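Extracellular ligand-binding receptor (Rhodopseudomonas palustris, PDB 4F06) binds p-hydroxybenzoic acid and probably delivers such lignin-derived aromatic acids to an ABC transporter as its periplasmic solute-binding protein. Local coordinates at residues 101-106 / 119-124. Sequence-based numbering, arbitrary orientation.
With PHB (p-hydroxybenzoic acid), chain B.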
ATOM      1  N   VAL A 101       9.028   5.598  -1.350  1.00  5.52           N
ATOM      2  CA  VAL A 101       7.751   5.219  -1.927  1.00  5.40           C
ATOM      3  C   VAL A 101       6.817   4.832  -0.785  1.00  5.47           C
ATOM      4  O   VAL A 101       7.125   3.936   0.016  1.00  6.16           O
ATOM      5  CB  VAL A 101       7.911   4.056  -2.942  1.00  5.43           C
ATOM      6  CG1 VAL A 101       6.573   3.511  -3.411  1.00  7.17           C
ATOM      7  CG2 VAL A 101       8.726   4.549  -4.130  1.00  7.47           C
HETATM    8  N   MSE A 102       5.647   5.488  -0.747  1.00  5.46           N
HETATM    9  CA  MSE A 102       4.701   5.316   0.333  1.00  5.72           C
HETATM   10  C   MSE A 102       3.427   4.613  -0.092  1.00  5.56           C
HETATM   11  O   MSE A 102       2.485   4.509   0.700  1.00  6.03           O
HETATM   12  CB  MSE A 102       4.378   6.640   0.980  1.00  6.09           C
HETATM   13  CG  MSE A 102       5.546   7.325   1.670  1.00  7.78           C
HETATM   14 SE   MSE A 102       5.133   9.198   2.077  1.00 10.69          SE
HETATM   15  CE  MSE A 102       6.640   9.603   3.228  1.00  9.29           C
ATOM     16  N   ASN A 103       3.363   4.125  -1.326  1.00  5.57           N
ATOM     17  CA  ASN A 103       2.277   3.215  -1.691  1.00  5.97           C
ATOM     18  C   ASN A 103       2.667   2.282  -2.838  1.00  5.52           C
ATOM     19  O   ASN A 103       2.678   1.044  -2.660  1.00  6.06           O
ATOM     20  CB  ASN A 103       0.943   3.910  -2.035  1.00  5.46           C
ATOM     21  CG  ASN A 103      -0.170   2.904  -2.141  1.00  4.63           C
ATOM     22  OD1 ASN A 103      -0.616   2.359  -1.121  1.00  5.94           O
ATOM     23  ND2 ASN A 103      -0.595   2.586  -3.364  1.00  5.90           N
ATOM     24  N   ALA A 104       2.949   2.845  -4.025  1.00  5.17           N
ATOM     25  CA  ALA A 104       3.081   2.048  -5.278  1.00  5.95           C
ATOM     26  C   ALA A 104       3.796   0.738  -4.980  1.00  4.90           C
ATOM     27  O   ALA A 104       4.938   0.724  -4.469  1.00  6.03           O
ATOM     28  CB  ALA A 104       3.872   2.862  -6.263  1.00  6.87           C
ATOM     29  N   ALA A 105       3.176  -0.391  -5.375  1.00  4.66           N
ATOM     30  CA  ALA A 105       3.427  -1.677  -4.711  1.00  5.57           C
ATOM     31  C   ALA A 105       3.971  -2.731  -5.699  1.00  5.52           C
ATOM     32  O   ALA A 105       4.090  -3.914  -5.351  1.00  6.79           O
ATOM     33  CB  ALA A 105       2.139  -2.169  -4.074  1.00  6.09           C
ATOM     34  N   THR A 106       4.308  -2.358  -6.938  1.00  5.80           N
ATOM     35  CA  THR A 106       4.842  -3.348  -7.914  1.00  5.86           C
ATOM     36  C   THR A 106       6.288  -3.663  -7.478  1.00  6.31           C
ATOM     37  O   THR A 106       7.098  -2.762  -7.187  1.00  6.54           O
ATOM     38  CB  THR A 106       4.748  -2.768  -9.326  1.00  6.25           C
ATOM     39  OG1 THR A 106       3.350  -2.624  -9.629  1.00  6.44           O
ATOM     40  CG2 THR A 106       5.387  -3.682 -10.390  1.00  8.02           C
ATOM     41  N   THR A 119       8.250   2.050   1.995  1.00  5.68           N
ATOM     42  CA  THR A 119       7.691   1.801   3.340  1.00  5.36           C
ATOM     43  C   THR A 119       6.226   1.367   3.246  1.00  5.02           C
ATOM     44  O   THR A 119       5.546   1.310   4.300  1.00  6.02           O
ATOM     45  CB  THR A 119       7.796   3.061   4.231  1.00  5.97           C
ATOM     46  OG1 THR A 119       7.162   4.137   3.540  1.00  6.40           O
ATOM     47  CG2 THR A 119       9.259   3.414   4.505  1.00  8.04           C
ATOM     48  N   SER A 120       5.757   1.012   2.053  1.00  5.14           N
ATOM     49  CA  SER A 120       4.377   0.556   1.927  1.00  4.91           C
ATOM     50  C   SER A 120       4.323  -0.969   1.966  1.00  5.16           C
ATOM     51  O   SER A 120       4.279  -1.547   3.071  1.00  5.84           O
ATOM     52  CB  SER A 120       3.716   1.156   0.682  1.00  6.22           C
ATOM     53  OG  SER A 120       4.482   0.794  -0.491  1.00  6.22           O
ATOM     54  N   PHE A 121       4.378  -1.641   0.797  1.00  5.06           N
ATOM     55  CA  PHE A 121       4.147  -3.093   0.683  1.00  5.16           C
ATOM     56  C   PHE A 121       4.417  -3.431  -0.751  1.00  5.22           C
ATOM     57  O   PHE A 121       4.485  -2.538  -1.615  1.00  5.73           O
ATOM     58  CB  PHE A 121       2.693  -3.489   1.098  1.00  5.58           C
ATOM     59  CG  PHE A 121       1.610  -2.738   0.308  1.00  5.37           C
ATOM     60  CD1 PHE A 121       1.278  -1.422   0.718  1.00  5.60           C
ATOM     61  CD2 PHE A 121       0.953  -3.302  -0.779  1.00  6.53           C
ATOM     62  CE1 PHE A 121       0.265  -0.707   0.047  1.00  6.69           C
ATOM     63  CE2 PHE A 121      -0.047  -2.593  -1.459  1.00  6.17           C
ATOM     64  CZ  PHE A 121      -0.358  -1.302  -1.057  1.00  6.55           C
ATOM     65  N   THR A 122       4.507  -4.724  -1.046  1.00  5.08           N
ATOM     66  CA  THR A 122       4.383  -5.178  -2.452  1.00  5.44           C
ATOM     67  C   THR A 122       3.202  -6.107  -2.625  1.00  5.14           C
ATOM     68  O   THR A 122       2.662  -6.688  -1.659  1.00  5.67           O
ATOM     69  CB  THR A 122       5.650  -5.830  -3.066  1.00  5.32           C
ATOM     70  OG1 THR A 122       5.762  -7.172  -2.584  1.00  6.25           O
ATOM     71  CG2 THR A 122       6.877  -5.003  -2.780  1.00  6.51           C
HETATM   72  N   MSE A 123       2.750  -6.234  -3.858  1.00  5.67           N
HETATM   73  CA  MSE A 123       1.667  -7.149  -4.150  1.00  6.09           C
HETATM   74  C   MSE A 123       2.044  -8.595  -3.866  1.00  5.93           C
HETATM   75  O   MSE A 123       1.282  -9.335  -3.277  1.00  6.60           O
HETATM   76  CB  MSE A 123       1.208  -6.993  -5.595  1.00  6.90           C
HETATM   77  CG  MSE A 123       0.752  -5.560  -5.922  1.00  7.48           C
HETATM   78 SE   MSE A 123      -0.616  -4.860  -4.732  0.75  8.16          SE
HETATM   79  CE  MSE A 123      -1.860  -6.318  -4.865  1.00  9.13           C
ATOM     80  N   PHE A 124       3.243  -9.017  -4.281  1.00  6.43           N
ATOM     81  CA  PHE A 124       3.675 -10.367  -3.927  1.00  5.76           C
ATOM     82  C   PHE A 124       3.710 -10.606  -2.419  1.00  5.39           C
ATOM     83  O   PHE A 124       3.341 -11.682  -1.934  1.00  6.54           O
ATOM     84  CB  PHE A 124       5.098 -10.593  -4.476  1.00  6.57           C
ATOM     85  CG  PHE A 124       5.136 -11.281  -5.815  1.00  6.88           C
ATOM     86  CD1 PHE A 124       4.966 -10.548  -7.007  1.00  8.28           C
ATOM     87  CD2 PHE A 124       5.451 -12.656  -5.929  1.00  8.56           C
ATOM     88  CE1 PHE A 124       5.032 -11.206  -8.238  1.00  9.75           C
ATOM     89  CE2 PHE A 124       5.523 -13.270  -7.180  1.00  9.50           C
ATOM     90  CZ  PHE A 124       5.311 -12.544  -8.331  1.00 10.48           C
TER
HETATM   91  C1' PHB B 401      -0.207   0.765  -7.316  1.00  5.03           C
HETATM   92  O1' PHB B 401       0.902   0.237  -7.157  1.00  5.40           O
HETATM   93  O2' PHB B 401      -0.527   1.388  -8.386  1.00  5.57           O
HETATM   94  C1  PHB B 401      -1.220   0.605  -6.226  1.00  5.47           C
HETATM   95  C2  PHB B 401      -1.144  -0.490  -5.344  1.00  5.23           C
HETATM   96  C3  PHB B 401      -2.102  -0.668  -4.374  1.00  5.87           C
HETATM   97  C4  PHB B 401      -3.168   0.202  -4.277  1.00  5.78           C
HETATM   98  C5  PHB B 401      -3.264   1.276  -5.138  1.00  6.07           C
HETATM   99  C6  PHB B 401      -2.310   1.484  -6.126  1.00  6.13           C
HETATM  100  O4  PHB B 401      -4.157   0.042  -3.376  1.00  6.32           O
HETATM  101  O   HOH W   1       4.595  -7.239  -6.053  1.00  8.10           O
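T119 N donates a hydrogen bond to V101 O at 3.0 Å, which continues the parallel pairing of strands 99-101 and 116-118 one residue past the end of strand 116-118. The T119 side chain runs alongside that of M102, a selenomethionine. Its OG1 is hydrogen-bonded to A287 O.

S120 follows with a side-chain bond. S120 OG sits between its own backbone N and carbonyl carbon (chi1 58°) and donates to N103 O at 2.8 Å. The hydroxyl comes from above the carbonyl plane, 55° out of it.

F121 and N103 lie side by side and point the same way, toward the ligand. N103 OD1 is 3.4 Å from F121 CE1, with amide and ring planes 76° apart. N103 O lies over one ring face, toward the rim. A105 CB packs obliquely on F121 CE2 at 3.4 Å. The F121 ring meets p-hydroxybenzoic acid with its edge, F121 CZ to ligand C3 at 3.8 Å. Both segments thus line one pocket: A105 N donates to carboxylate O1' of the ligand (3.0 Å), and N103 ND2, bonded to Y80 O, lies against its ring. F121 O is buried without a hydrogen-bond partner, having a CA-H...O contact from A105.

T122 is the N-cap of helix 123-136; its OG1 accepts a hydrogen bond from Q125 N and is hydrogen-bonded to D365 OD1. A105 O accepts a hydrogen bond from M123 N at 3.1 Å, tying the loop to the first turn of that helix. The selenium of M123 reaches A105 CB at 3.9 Å.

The contact lies deep in the chain, where the edge of the six-stranded sheet passes into helix 123-136. Helix 283-301 packs on M102, N103 and T119, helix 150-165 touches T106 and M123, and helix 82-88 meets A104 and T106.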